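Local coordinates for putative TOXIN related protein (Parabacteroides distasonis ATCC 8503, PDB 3K0Y), which is of unknown function but combines a NigD-like N-terminal OB domain with a C-terminal beta sandwich, its signal sequence suggesting export, at residues A[179-185]-A[201-206]; A[105-109]-A[122-126]; A[97-101]-A[135-139]; A[146-150]-A[173-179]; A[50-54]-A[116-121]. All blocks are in the same frame, centred on the assembly; numbering follows the deposited sequence.

Interaction 1 of 5, residues A[179-185]-A[201-206]; sequences TKGETVD and LKYNSD
The open end of the beta hairpin made by strands 184-192 and 195-203 is fastened here, where Val184 pairs with Tyr203. Val184 N gives its hydrogen to Tyr203 O at 2.8 Å and Val184 O accepts from Tyr203 N, the hydrogen-bonded type of antiparallel pair. On the opposite face of the sheet, Asp185 and Lys202 lie side by side; Lys202 NZ reaches the syn lone pair of Asp185 OD1 at 2.8 Å, a salt bridge suited to an exposed position. Further toward the turn at 179-182, polar side chains take over from the backbone ladder. Asn204 swings its amide across, CG anti to the backbone N (chi1 -174°), and ND2 meets Gly181 O at 2.8 Å from above the carbonyl plane and Thr183 OG1 at 3.3 Å within its own amide plane. Its OD1 takes Asp206 N in an Asx turn. Thr179 and Ser205 exchange bonds: Ser205 OG accepts from Thr179 N, while Thr179 OG1 accepts from Ser205 N at 3.0 Å and donates to Glu182 O at 2.6 Å. Small hydroxyls suit this exchange, since each reaches a nearby backbone atom. The result is a hairpin end whose ladder hands over to a type II' turn, Thr179 to Glu182, and an Asx turn.

Interaction 2 of 5, residues A[105-109]-A[122-126]; sequences PVSIY and IYFET
Pro105 and Thr126 begin a contact in which the loop before strand 113-116 crosses beside strand 119-128 of the beta sandwich and makes one antiparallel bridge with it. Proline has no N-H to offer, but its carbonyl is used: Thr126 OG1 donates to Pro105 O at 3.0 Å, lying in the carbonyl plane. The threonine hydroxyl stands anti to its own backbone N (chi1 -168°), which carries it across to the loop. Val106 then turns CG1 to Phe124 CD2, 4.1 Å away, and to the CB of Thr126; a branched aliphatic residue fits this buried spot, where His154 of strand 149-155 is also a neighbour. Ser107 forms the single bridge of the contact. Its N reaches Glu125 O at 2.8 Å and its O accepts from Glu125 N at 2.9 Å, while the two CB atoms lie next to each other. The side carrying Ser107 and Glu125, partly open to solvent, holds a water that donates to Ser107 O and, at 2.6 Å, to Glu125 OE1, so a serine and a glutamate suit this wetter face. Ile108 faces the interior like Val106: its CG1 packs on Phe124 CB at 3.8 Å and its CD1 touches Ile122 CG2, the two side chains crossing at about a right angle. Phe152 backs this cluster, with its ring edge-to-face against that of Phe124. At Tyr109 a water takes the place of a direct backbone bond, accepting from Tyr109 N at 3.0 Å and donating to Tyr123 O at 2.9 Å.

Interaction 3 of 5, residues A[97-101]-A[135-139]; sequences NDSIY and FINLI
Tyr101 is the bump of this contact, a ring that leaves the end of the short helix 97-101 and enters a hollow on strand 135-139 lined by Phe135, Asn137 and Ile139. The helix lies across this outer strand of the four-stranded sheet, the axes 10.1 Å apart at their closest and 133° from parallel. One face of the tyrosine ring is covered by Ile100 CG2 from its own helix. The other face receives Ile139 CG2, a CH-pi contact 4.0 Å from the ring centroid. Ile139 can serve two neighbours because it branches at CB: with CG1 between the backbone N and the carbonyl carbon (chi1 70°), CD1 runs on to Asn97, while CG2 stays under the ring. At the ring's edge Asn137 ND2 approaches Tyr101 CD1 to 3.4 Å, the amide plane turned 64° from that of the ring. The same amide nitrogen sits 3.2 Å above the plane of the Phe135 ring, over its centre, so Asn137 fills the notch between two aromatics. The wall is completed by Phe135, whose CE2 lies 4.0 Å from Tyr101 CD1. A water fills the remaining corner: it accepts from Asn137 ND2 at 2.9 Å and donates to Tyr101 O and Phe135 O. Tyr101 OH bonds to Lys91 O, and Asn97 ND2 to Asn92 OD1. With no direct hydrogen bond across it, the interface probably depends on shape and apolar packing, one water supplying its polar link.

Interaction 4 of 5, residues A[146-150]-A[173-179]; sequences DPYTL and LSSLPDT
Tyr148 extends its ring across the gap to Pro177, overlapping the proline with CE1, which stands 4.0 Å from Pro177 CD, and capturing its carbonyl with the hydroxyl. Tyr148 OH donates to Pro177 O at 2.7 Å; the oxygen lies near the plane of the tyrosine ring, yet the hydroxyl comes from above the carbonyl plane, 55° out of it, and so is not on a lone pair. With CG anti to the carbonyl carbon (chi1 -59°), the ring is directed toward 173-179. Thr179 adds its methyl, CG2 approaching Tyr148 OH to 3.5 Å, and Leu176 CB touches the ring obliquely near CE1. Both segments lie at the ends of strands in the C-terminal beta sandwich: 146-150 leads, by a type I turn from Asp146 to Thr149, into strand 149-155. The loop 173-179 connects strand 163-172 to strand 184-192 and starts with a type I turn from Leu173 to Leu176. Proline suits both places, its ring being rigid and apolar; Pro147 and Pro177 meet at about a right angle, CB of the first 3.6 Å from CG of the second. Deeper in, Leu176 CD2 packs against Leu150 CD2 at 4.1 Å and also lies 3.5 Å from Pro147 O, an oxygen bonded to Gln140 NE2. Leu150 CD1 looks towards Leu173 CD2, and Leu138 of strand 135-139 and Leu186 of strand 184-192 border this leucine cluster.

Interaction 5 of 5, residues A[50-54]-A[116-121]; sequences PNQRA and GDGYLN
This is a buried interdomain contact, in which Arg53 of strand 52-62, in the N-terminal OB part, lies over Tyr119 and reaches Asn121 at the start of strand 119-128 in the beta sandwich. Arginine suits the place because its chain is long and its end flat. Bent at chi2 and chi3, it sets CD over one face of the Tyr119 ring, a CH-pi contact 3.9 Å from the centroid, and lays the guanidinium almost parallel to the ring, their planes 2° apart. Tyr119 CD1 and Gly116 O, the latter 3.6 Å above the guanidinium plane, lie over the same face of that group. Arg53 NH1 donates to Asn121 OD1 at 2.9 Å, exactly in the guanidinium plane, although the donor is tilted 31° from the carbonyl plane of the amide. Arg53 NH2 faces Asp31 in a salt bridge, and Thr17 OG1 ties Arg53 NE to Asp117 OD2. That OD2 lies 4.3 Å from Arg53 NH2 and well out of the plane; Asp117 OD1 instead makes salt bridges to Arg29 and Lys207, so at most a weak, longer-range attraction to Arg53 is likely. Gly116 to Tyr119 form a type I' turn, whose central Asp117 and Gly118 have the positive phi this turn requires. Beside the exposed Asn51, a water accepts from Asn51 ND2 and hydrogen-bonds to Tyr119 OH at 2.7 Å. Around the contact, Val15 of strand 11-22 and Ala170 of strand 163-172 touch Arg53 and Asn121, and Thr86 of strand 74-88 touches Tyr119.

Overall arrangement
From the N terminus, interaction 5 opens first, at 50-54, and closes at 116-121, linking the OB part to the sandwich. Before it closes, 97-101 and 105-109 have already opened interactions 3 and 2, so both cross it. Interaction 2 closes first, at 122-126, wholly within the larger loop that interaction 3 completes at 135-139; Phe124 and Ile136 touch between them. Interaction 4 follows, joining 146-150 to 173-179, and interaction 1, from their shared Thr179, joins the open end of the last hairpin at 201-206. Leucines connect several sites: Leu120 meets Leu138 and Leu201, while Leu138 also packs on Leu150 and Leu173.

Interaction 1 of 5, residues A[179-185]-A[201-206]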
# COMPACT_ATOMS: atom_id res chain seq x y z
N THR A 179 8.12 14.20 -9.12
CA THR A 179 9.58 14.11 -9.15
C THR A 179 10.06 14.52 -10.53
O THR A 179 11.24 14.42 -10.81
CB THR A 179 10.09 12.68 -8.89
OG1 THR A 179 9.77 11.86 -10.01
CG2 THR A 179 9.50 12.11 -7.61
N LYS A 180 9.14 15.02 -11.35
CA LYS A 180 9.32 15.21 -12.78
C LYS A 180 9.32 13.77 -13.29
O LYS A 180 8.39 13.01 -12.93
CB LYS A 180 10.58 16.00 -13.10
CG LYS A 180 10.84 17.21 -12.17
CD LYS A 180 9.60 18.03 -11.82
CE LYS A 180 9.95 19.28 -11.01
NZ LYS A 180 9.95 20.54 -11.81
N GLY A 181 10.32 13.35 -14.07
CA GLY A 181 10.50 11.91 -14.34
C GLY A 181 11.85 11.38 -13.86
O GLY A 181 12.40 10.46 -14.46
N GLU A 182 12.38 12.00 -12.81
CA GLU A 182 13.60 11.56 -12.13
C GLU A 182 13.23 10.65 -10.94
O GLU A 182 12.14 10.75 -10.38
CB GLU A 182 14.39 12.76 -11.56
CG GLU A 182 15.47 13.41 -12.47
CD GLU A 182 16.42 14.37 -11.68
OE1 GLU A 182 17.14 13.87 -10.79
OE2 GLU A 182 16.43 15.61 -11.92
N THR A 183 14.18 9.83 -10.52
CA THR A 183 14.03 9.01 -9.32
C THR A 183 14.64 9.65 -8.05
O THR A 183 15.72 10.23 -8.10
CB THR A 183 14.61 7.65 -9.57
OG1 THR A 183 14.03 7.12 -10.77
CG2 THR A 183 14.25 6.72 -8.41
N VAL A 184 13.92 9.55 -6.93
CA VAL A 184 14.34 10.13 -5.66
C VAL A 184 14.30 9.06 -4.62
O VAL A 184 13.74 7.97 -4.87
CB VAL A 184 13.39 11.29 -5.15
CG1 VAL A 184 13.35 12.46 -6.17
CG2 VAL A 184 12.00 10.78 -4.81
N ASP A 185 14.86 9.37 -3.45
CA ASP A 185 14.85 8.49 -2.32
C ASP A 185 13.62 8.73 -1.47
O ASP A 185 13.34 9.87 -1.09
CB ASP A 185 16.07 8.70 -1.45
CG ASP A 185 17.36 8.22 -2.10
OD1 ASP A 185 17.33 7.51 -3.14
OD2 ASP A 185 18.39 8.59 -1.54
N LEU A 201 13.50 3.48 -0.22
CA LEU A 201 13.12 2.97 -1.51
C LEU A 201 13.34 4.06 -2.56
O LEU A 201 13.39 5.25 -2.25
CB LEU A 201 11.64 2.53 -1.52
CG LEU A 201 11.07 1.72 -0.36
CD1 LEU A 201 10.68 2.65 0.79
CD2 LEU A 201 9.78 0.92 -0.74
N LYS A 202 13.42 3.64 -3.80
CA LYS A 202 13.53 4.54 -4.93
C LYS A 202 12.12 4.81 -5.39
O LYS A 202 11.34 3.88 -5.47
CB LYS A 202 14.32 3.86 -6.07
CG LYS A 202 15.75 3.59 -5.75
CD LYS A 202 16.51 4.86 -5.69
CE LYS A 202 18.01 4.65 -5.56
NZ LYS A 202 18.70 5.87 -4.99
N TYR A 203 11.83 6.06 -5.70
CA TYR A 203 10.49 6.53 -6.14
C TYR A 203 10.57 7.55 -7.29
O TYR A 203 11.27 8.58 -7.21
CB TYR A 203 9.75 7.17 -4.97
CG TYR A 203 8.40 7.71 -5.39
CD1 TYR A 203 7.36 6.85 -5.74
CD2 TYR A 203 8.18 9.07 -5.46
CE1 TYR A 203 6.12 7.33 -6.15
CE2 TYR A 203 6.94 9.57 -5.88
CZ TYR A 203 5.91 8.69 -6.20
OH TYR A 203 4.70 9.18 -6.63
N ASN A 204 9.82 7.28 -8.34
CA ASN A 204 9.72 8.17 -9.49
C ASN A 204 8.23 8.37 -9.73
O ASN A 204 7.51 7.39 -9.78
CB ASN A 204 10.40 7.52 -10.70
CG ASN A 204 10.48 8.45 -11.93
OD1 ASN A 204 9.52 9.11 -12.29
ND2 ASN A 204 11.65 8.48 -12.57
N SER A 205 7.75 9.62 -9.83
CA SER A 205 6.32 9.86 -10.09
C SER A 205 5.83 9.26 -11.41
O SER A 205 4.65 9.02 -11.59
CB SER A 205 6.00 11.35 -10.11
OG SER A 205 6.31 11.93 -8.87
N ASP A 206 6.74 9.06 -12.36
CA ASP A 206 6.41 8.39 -13.60
C ASP A 206 6.44 6.85 -13.43
O ASP A 206 7.51 6.27 -13.37
CB ASP A 206 7.39 8.84 -14.69
CG ASP A 206 6.98 8.41 -16.07
OD1 ASP A 206 5.84 7.97 -16.26
OD2 ASP A 206 7.81 8.52 -16.98

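Interaction 2 of 5, residues A[105-109]-A[122-126]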
# COMPACT_ATOMS: atom_id res chain seq x y z
N PRO A 105 4.22 -0.72 18.25
CA PRO A 105 5.18 -1.28 17.33
C PRO A 105 4.64 -2.33 16.36
O PRO A 105 3.63 -2.98 16.61
CB PRO A 105 6.28 -1.84 18.26
CG PRO A 105 5.57 -2.13 19.53
CD PRO A 105 4.58 -1.00 19.65
N VAL A 106 5.31 -2.44 15.23
CA VAL A 106 5.07 -3.48 14.25
C VAL A 106 6.40 -4.11 13.83
O VAL A 106 7.50 -3.59 14.13
CB VAL A 106 4.39 -2.90 12.99
CG1 VAL A 106 3.02 -2.15 13.34
CG2 VAL A 106 5.36 -2.00 12.23
N SER A 107 6.27 -5.18 13.06
CA SER A 107 7.39 -5.88 12.44
C SER A 107 7.28 -5.79 10.90
O SER A 107 6.27 -6.18 10.33
CB SER A 107 7.24 -7.33 12.87
OG SER A 107 8.31 -8.08 12.44
N ILE A 108 8.28 -5.22 10.22
CA ILE A 108 8.34 -5.26 8.77
C ILE A 108 9.73 -5.79 8.30
O ILE A 108 10.74 -5.22 8.61
CB ILE A 108 8.11 -3.88 8.15
CG1 ILE A 108 6.80 -3.22 8.66
CG2 ILE A 108 8.03 -3.96 6.65
CD1 ILE A 108 6.65 -1.76 8.23
N TYR A 109 9.78 -6.90 7.60
CA TYR A 109 11.04 -7.40 7.11
C TYR A 109 11.33 -6.71 5.79
O TYR A 109 10.43 -6.20 5.11
CB TYR A 109 11.00 -8.88 6.92
CG TYR A 109 11.04 -9.60 8.22
CD1 TYR A 109 9.92 -9.65 9.09
CD2 TYR A 109 12.22 -10.20 8.64
CE1 TYR A 109 9.99 -10.33 10.32
CE2 TYR A 109 12.29 -10.86 9.83
CZ TYR A 109 11.18 -10.93 10.68
OH TYR A 109 11.37 -11.60 11.87
N ILE A 122 2.74 -2.64 1.90
CA ILE A 122 3.30 -3.14 3.09
C ILE A 122 2.62 -4.42 3.51
O ILE A 122 1.41 -4.53 3.43
CB ILE A 122 3.20 -2.13 4.25
CG1 ILE A 122 3.86 -0.81 3.89
CG2 ILE A 122 3.88 -2.71 5.48
CD1 ILE A 122 3.74 0.31 4.97
N TYR A 123 3.43 -5.40 3.89
CA TYR A 123 3.04 -6.59 4.64
C TYR A 123 3.75 -6.49 5.98
O TYR A 123 4.99 -6.48 6.03
CB TYR A 123 3.51 -7.88 3.93
CG TYR A 123 3.16 -9.18 4.64
CD1 TYR A 123 1.95 -9.83 4.40
CD2 TYR A 123 4.04 -9.75 5.56
CE1 TYR A 123 1.62 -11.06 5.05
CE2 TYR A 123 3.73 -10.96 6.23
CZ TYR A 123 2.52 -11.60 5.97
OH TYR A 123 2.23 -12.75 6.64
N PHE A 124 2.99 -6.46 7.07
CA PHE A 124 3.54 -6.20 8.41
C PHE A 124 2.92 -7.15 9.40
O PHE A 124 1.87 -7.77 9.12
CB PHE A 124 3.30 -4.74 8.84
CG PHE A 124 1.84 -4.40 9.15
CD1 PHE A 124 0.98 -4.04 8.14
CD2 PHE A 124 1.34 -4.49 10.44
CE1 PHE A 124 -0.37 -3.76 8.41
CE2 PHE A 124 -0.02 -4.23 10.72
CZ PHE A 124 -0.84 -3.86 9.71
N GLU A 125 3.57 -7.31 10.54
CA GLU A 125 3.01 -8.12 11.59
C GLU A 125 2.96 -7.35 12.87
O GLU A 125 3.71 -6.43 13.07
CB GLU A 125 3.86 -9.37 11.84
CG GLU A 125 3.89 -10.39 10.72
CD GLU A 125 4.91 -11.50 11.00
OE1 GLU A 125 6.16 -11.25 10.98
OE2 GLU A 125 4.44 -12.62 11.25
N THR A 126 2.06 -7.75 13.74
CA THR A 126 1.94 -7.09 15.04
C THR A 126 1.16 -8.03 15.93
O THR A 126 0.91 -9.16 15.54
CB THR A 126 1.32 -5.67 14.87
OG1 THR A 126 1.45 -4.92 16.08
CG2 THR A 126 -0.12 -5.73 14.43
O HOH W 1 6.57 -9.07 9.62
O HOH W 2 7.04 -8.05 7.29

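Interaction 3 of 5, residues A[97-101]-A[135-139]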
# COMPACT_ATOMS: atom_id res chain seq x y z
N ASN A 97 0.22 13.71 16.50
CA ASN A 97 0.47 12.51 15.69
C ASN A 97 0.58 11.23 16.48
O ASN A 97 -0.04 10.24 16.12
CB ASN A 97 1.73 12.66 14.81
CG ASN A 97 1.45 13.46 13.56
OD1 ASN A 97 0.28 13.72 13.19
ND2 ASN A 97 2.52 13.85 12.88
N ASP A 98 1.36 11.22 17.54
CA ASP A 98 1.53 10.02 18.35
C ASP A 98 0.23 9.56 18.92
O ASP A 98 -0.06 8.38 18.87
CB ASP A 98 2.48 10.24 19.50
CG ASP A 98 3.92 10.21 19.06
OD1 ASP A 98 4.20 9.79 17.92
OD2 ASP A 98 4.77 10.62 19.86
N SER A 99 -0.55 10.51 19.45
CA SER A 99 -1.82 10.22 20.06
C SER A 99 -2.90 9.77 19.08
O SER A 99 -3.69 8.89 19.41
CB SER A 99 -2.34 11.46 20.82
OG SER A 99 -3.65 11.14 21.22
N ILE A 100 -2.98 10.39 17.91
CA ILE A 100 -3.98 10.04 16.95
C ILE A 100 -3.53 8.79 16.13
O ILE A 100 -4.30 7.83 15.98
CB ILE A 100 -4.29 11.20 16.02
CG1 ILE A 100 -5.12 12.28 16.76
CG2 ILE A 100 -5.05 10.72 14.77
CD1 ILE A 100 -4.89 13.71 16.22
N TYR A 101 -2.29 8.81 15.66
CA TYR A 101 -1.84 7.79 14.74
C TYR A 101 -1.19 6.60 15.39
O TYR A 101 -1.10 5.56 14.76
CB TYR A 101 -0.96 8.38 13.64
CG TYR A 101 -1.72 9.32 12.76
CD1 TYR A 101 -2.82 8.88 12.05
CD2 TYR A 101 -1.34 10.65 12.64
CE1 TYR A 101 -3.50 9.71 11.24
CE2 TYR A 101 -2.03 11.51 11.79
CZ TYR A 101 -3.11 11.04 11.10
OH TYR A 101 -3.83 11.83 10.27
N PHE A 135 -5.76 1.20 13.66
CA PHE A 135 -5.74 2.31 12.71
C PHE A 135 -4.36 2.33 12.06
O PHE A 135 -3.38 2.43 12.76
CB PHE A 135 -5.94 3.59 13.50
CG PHE A 135 -6.32 4.82 12.71
CD1 PHE A 135 -7.08 4.74 11.55
CD2 PHE A 135 -6.05 6.06 13.26
CE1 PHE A 135 -7.51 5.88 10.88
CE2 PHE A 135 -6.46 7.24 12.61
CZ PHE A 135 -7.22 7.14 11.41
N ILE A 136 -4.32 2.29 10.73
CA ILE A 136 -3.11 2.08 9.92
C ILE A 136 -2.98 3.30 9.02
O ILE A 136 -3.90 3.60 8.26
CB ILE A 136 -3.24 0.82 8.99
CG1 ILE A 136 -3.65 -0.43 9.76
CG2 ILE A 136 -1.96 0.48 8.30
CD1 ILE A 136 -2.61 -0.81 10.86
N ASN A 137 -1.86 4.00 9.10
CA ASN A 137 -1.68 5.20 8.28
C ASN A 137 -0.25 5.46 7.81
O ASN A 137 0.71 4.96 8.37
CB ASN A 137 -2.12 6.44 9.07
CG ASN A 137 -3.61 6.53 9.22
OD1 ASN A 137 -4.30 6.90 8.28
ND2 ASN A 137 -4.10 6.16 10.39
N LEU A 138 -0.14 6.31 6.82
CA LEU A 138 1.14 6.80 6.33
C LEU A 138 1.03 8.32 6.34
O LEU A 138 0.08 8.86 5.75
CB LEU A 138 1.36 6.31 4.91
CG LEU A 138 2.75 6.56 4.33
CD1 LEU A 138 3.75 5.65 5.00
CD2 LEU A 138 2.71 6.35 2.80
N ILE A 139 1.96 8.99 7.01
CA ILE A 139 1.94 10.44 7.13
C ILE A 139 3.26 11.08 6.79
O ILE A 139 4.32 10.43 6.78
CB ILE A 139 1.56 10.89 8.51
CG1 ILE A 139 2.66 10.58 9.54
CG2 ILE A 139 0.20 10.26 8.90
CD1 ILE A 139 2.34 11.14 10.95
O HOH W 3 -2.33 5.06 12.46

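Interaction 4 of 5, residues A[146-150]-A[173-179]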
# COMPACT_ATOMS: atom_id res chain seq x y z
N ASP A 146 10.71 18.13 3.74
CA ASP A 146 11.15 16.73 3.67
C ASP A 146 9.99 15.93 3.08
O ASP A 146 9.49 15.01 3.71
CB ASP A 146 11.52 16.27 5.09
CG ASP A 146 12.42 14.99 5.11
OD1 ASP A 146 12.75 14.38 4.02
OD2 ASP A 146 12.77 14.59 6.28
N PRO A 147 9.56 16.28 1.86
CA PRO A 147 8.33 15.67 1.32
C PRO A 147 8.40 14.13 1.10
O PRO A 147 7.38 13.44 1.23
CB PRO A 147 8.11 16.41 -0.00
CG PRO A 147 9.43 17.00 -0.35
CD PRO A 147 10.19 17.21 0.90
N TYR A 148 9.61 13.62 0.90
CA TYR A 148 9.81 12.20 0.60
C TYR A 148 10.20 11.38 1.80
O TYR A 148 10.71 10.27 1.63
CB TYR A 148 10.84 12.06 -0.51
CG TYR A 148 10.41 12.76 -1.75
CD1 TYR A 148 9.30 12.33 -2.45
CD2 TYR A 148 11.08 13.90 -2.21
CE1 TYR A 148 8.87 12.97 -3.59
CE2 TYR A 148 10.67 14.55 -3.39
CZ TYR A 148 9.57 14.08 -4.07
OH TYR A 148 9.11 14.67 -5.20
N THR A 149 9.97 11.92 2.99
CA THR A 149 10.21 11.22 4.24
C THR A 149 8.80 10.99 4.83
O THR A 149 8.03 11.96 5.09
CB THR A 149 11.12 11.97 5.27
OG1 THR A 149 12.45 12.17 4.74
CG2 THR A 149 11.23 11.19 6.60
N LEU A 150 8.46 9.71 5.03
CA LEU A 150 7.15 9.31 5.52
C LEU A 150 7.26 8.49 6.78
O LEU A 150 8.33 7.95 7.09
CB LEU A 150 6.42 8.54 4.45
CG LEU A 150 6.31 9.20 3.07
CD1 LEU A 150 5.98 8.12 2.00
CD2 LEU A 150 5.24 10.25 3.07
N LEU A 173 0.49 6.99 -3.42
CA LEU A 173 1.54 8.02 -3.32
C LEU A 173 1.36 9.19 -4.26
O LEU A 173 2.25 10.03 -4.40
CB LEU A 173 2.92 7.41 -3.58
CG LEU A 173 3.31 6.31 -2.61
CD1 LEU A 173 4.67 5.69 -2.96
CD2 LEU A 173 3.29 6.83 -1.21
N SER A 174 0.22 9.27 -4.91
CA SER A 174 0.06 10.23 -5.98
C SER A 174 0.04 11.69 -5.47
O SER A 174 0.15 12.58 -6.26
CB SER A 174 -1.22 9.91 -6.78
OG SER A 174 -2.36 10.18 -6.01
N SER A 175 -0.10 11.89 -4.15
CA SER A 175 -0.08 13.19 -3.50
C SER A 175 1.33 13.65 -3.16
O SER A 175 1.49 14.74 -2.64
CB SER A 175 -0.90 13.13 -2.18
OG SER A 175 -0.22 12.34 -1.20
N LEU A 176 2.36 12.84 -3.42
CA LEU A 176 3.73 13.30 -3.22
C LEU A 176 4.07 14.28 -4.36
O LEU A 176 3.52 14.16 -5.44
CB LEU A 176 4.74 12.16 -3.22
CG LEU A 176 4.65 11.19 -2.03
CD1 LEU A 176 5.66 10.05 -2.27
CD2 LEU A 176 4.84 11.88 -0.68
N PRO A 177 4.97 15.25 -4.09
CA PRO A 177 5.29 16.18 -5.18
C PRO A 177 5.88 15.46 -6.39
O PRO A 177 6.60 14.44 -6.25
CB PRO A 177 6.28 17.19 -4.55
CG PRO A 177 6.32 16.91 -3.04
CD PRO A 177 5.81 15.45 -2.90
N ASP A 178 5.55 15.97 -7.57
CA ASP A 178 6.01 15.37 -8.81
C ASP A 178 7.53 15.34 -8.79
O ASP A 178 8.14 16.31 -8.44
CB ASP A 178 5.50 16.11 -10.04
CG ASP A 178 5.55 15.25 -11.30
OD1 ASP A 178 6.63 14.70 -11.63
OD2 ASP A 178 4.51 15.09 -11.96
N THR A 179 8.12 14.20 -9.12
CA THR A 179 9.58 14.11 -9.15
C THR A 179 10.06 14.52 -10.53
O THR A 179 11.24 14.42 -10.81
CB THR A 179 10.09 12.68 -8.89
OG1 THR A 179 9.77 11.86 -10.01
CG2 THR A 179 9.50 12.11 -7.61

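Interaction 5 of 5, residues A[50-54]-A[116-121]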
# COMPACT_ATOMS: atom_id res chain seq x y z
N PRO A 50 -12.51 2.54 -7.66
CA PRO A 50 -11.31 3.23 -8.13
C PRO A 50 -10.23 3.21 -7.06
O PRO A 50 -10.54 3.30 -5.88
CB PRO A 50 -11.81 4.68 -8.35
CG PRO A 50 -12.89 4.82 -7.30
CD PRO A 50 -13.61 3.48 -7.35
N ASN A 51 -8.99 3.04 -7.46
CA ASN A 51 -7.85 3.19 -6.54
C ASN A 51 -7.82 2.23 -5.33
O ASN A 51 -7.60 2.62 -4.19
CB ASN A 51 -7.79 4.65 -6.10
CG ASN A 51 -7.87 5.59 -7.30
OD1 ASN A 51 -8.85 6.31 -7.47
ND2 ASN A 51 -6.87 5.53 -8.16
N GLN A 52 -8.09 0.95 -5.62
CA GLN A 52 -8.22 -0.08 -4.60
C GLN A 52 -7.26 -1.17 -5.02
O GLN A 52 -7.25 -1.54 -6.20
CB GLN A 52 -9.65 -0.61 -4.62
CG GLN A 52 -9.91 -1.79 -3.79
CD GLN A 52 -9.81 -1.52 -2.31
OE1 GLN A 52 -10.53 -0.70 -1.79
NE2 GLN A 52 -8.95 -2.24 -1.63
N ARG A 53 -6.45 -1.66 -4.09
CA ARG A 53 -5.60 -2.83 -4.41
C ARG A 53 -6.23 -4.08 -3.83
O ARG A 53 -7.07 -3.99 -2.91
CB ARG A 53 -4.21 -2.64 -3.84
CG ARG A 53 -3.54 -1.37 -4.28
CD ARG A 53 -2.04 -1.60 -4.55
NE ARG A 53 -1.85 -2.04 -5.92
CZ ARG A 53 -0.72 -2.60 -6.37
NH1 ARG A 53 0.30 -2.83 -5.56
NH2 ARG A 53 -0.64 -2.92 -7.64
N ALA A 54 -5.82 -5.22 -4.35
CA ALA A 54 -6.36 -6.50 -3.93
C ALA A 54 -5.29 -7.58 -4.07
O ALA A 54 -4.39 -7.45 -4.89
CB ALA A 54 -7.60 -6.89 -4.73
N GLY A 116 4.86 -0.20 -5.88
CA GLY A 116 4.28 -0.89 -7.02
C GLY A 116 3.03 -0.14 -7.47
O GLY A 116 2.15 0.18 -6.64
N ASP A 117 2.98 0.16 -8.77
CA ASP A 117 1.89 0.86 -9.42
C ASP A 117 1.52 2.17 -8.65
O ASP A 117 0.36 2.48 -8.50
CB ASP A 117 0.66 -0.07 -9.56
CG ASP A 117 -0.48 0.57 -10.36
OD1 ASP A 117 -0.19 1.13 -11.43
OD2 ASP A 117 -1.66 0.56 -9.93
N GLY A 118 2.51 2.93 -8.20
CA GLY A 118 2.30 4.25 -7.51
C GLY A 118 1.81 4.13 -6.06
O GLY A 118 1.46 5.14 -5.41
N TYR A 119 1.82 2.91 -5.53
CA TYR A 119 1.47 2.68 -4.14
C TYR A 119 2.68 2.26 -3.38
O TYR A 119 3.56 1.60 -3.91
CB TYR A 119 0.43 1.58 -4.01
CG TYR A 119 -0.88 1.93 -4.64
CD1 TYR A 119 -1.08 1.73 -5.99
CD2 TYR A 119 -1.93 2.46 -3.87
CE1 TYR A 119 -2.28 2.04 -6.59
CE2 TYR A 119 -3.13 2.80 -4.46
CZ TYR A 119 -3.29 2.57 -5.82
OH TYR A 119 -4.44 2.88 -6.40
N LEU A 120 2.69 2.60 -2.10
CA LEU A 120 3.56 1.94 -1.15
C LEU A 120 2.77 0.76 -0.57
O LEU A 120 1.76 0.96 0.08
CB LEU A 120 3.98 2.90 -0.04
CG LEU A 120 4.88 2.32 1.04
CD1 LEU A 120 6.31 2.04 0.45
CD2 LEU A 120 4.96 3.13 2.32
N ASN A 121 3.32 -0.43 -0.73
CA ASN A 121 2.74 -1.66 -0.31
C ASN A 121 3.48 -2.21 0.90
O ASN A 121 4.71 -2.21 0.92
CB ASN A 121 2.82 -2.67 -1.43
CG ASN A 121 2.06 -2.23 -2.65
OD1 ASN A 121 0.85 -2.39 -2.72
ND2 ASN A 121 2.76 -1.66 -3.64
O HOH W 4 -4.71 3.68 -8.95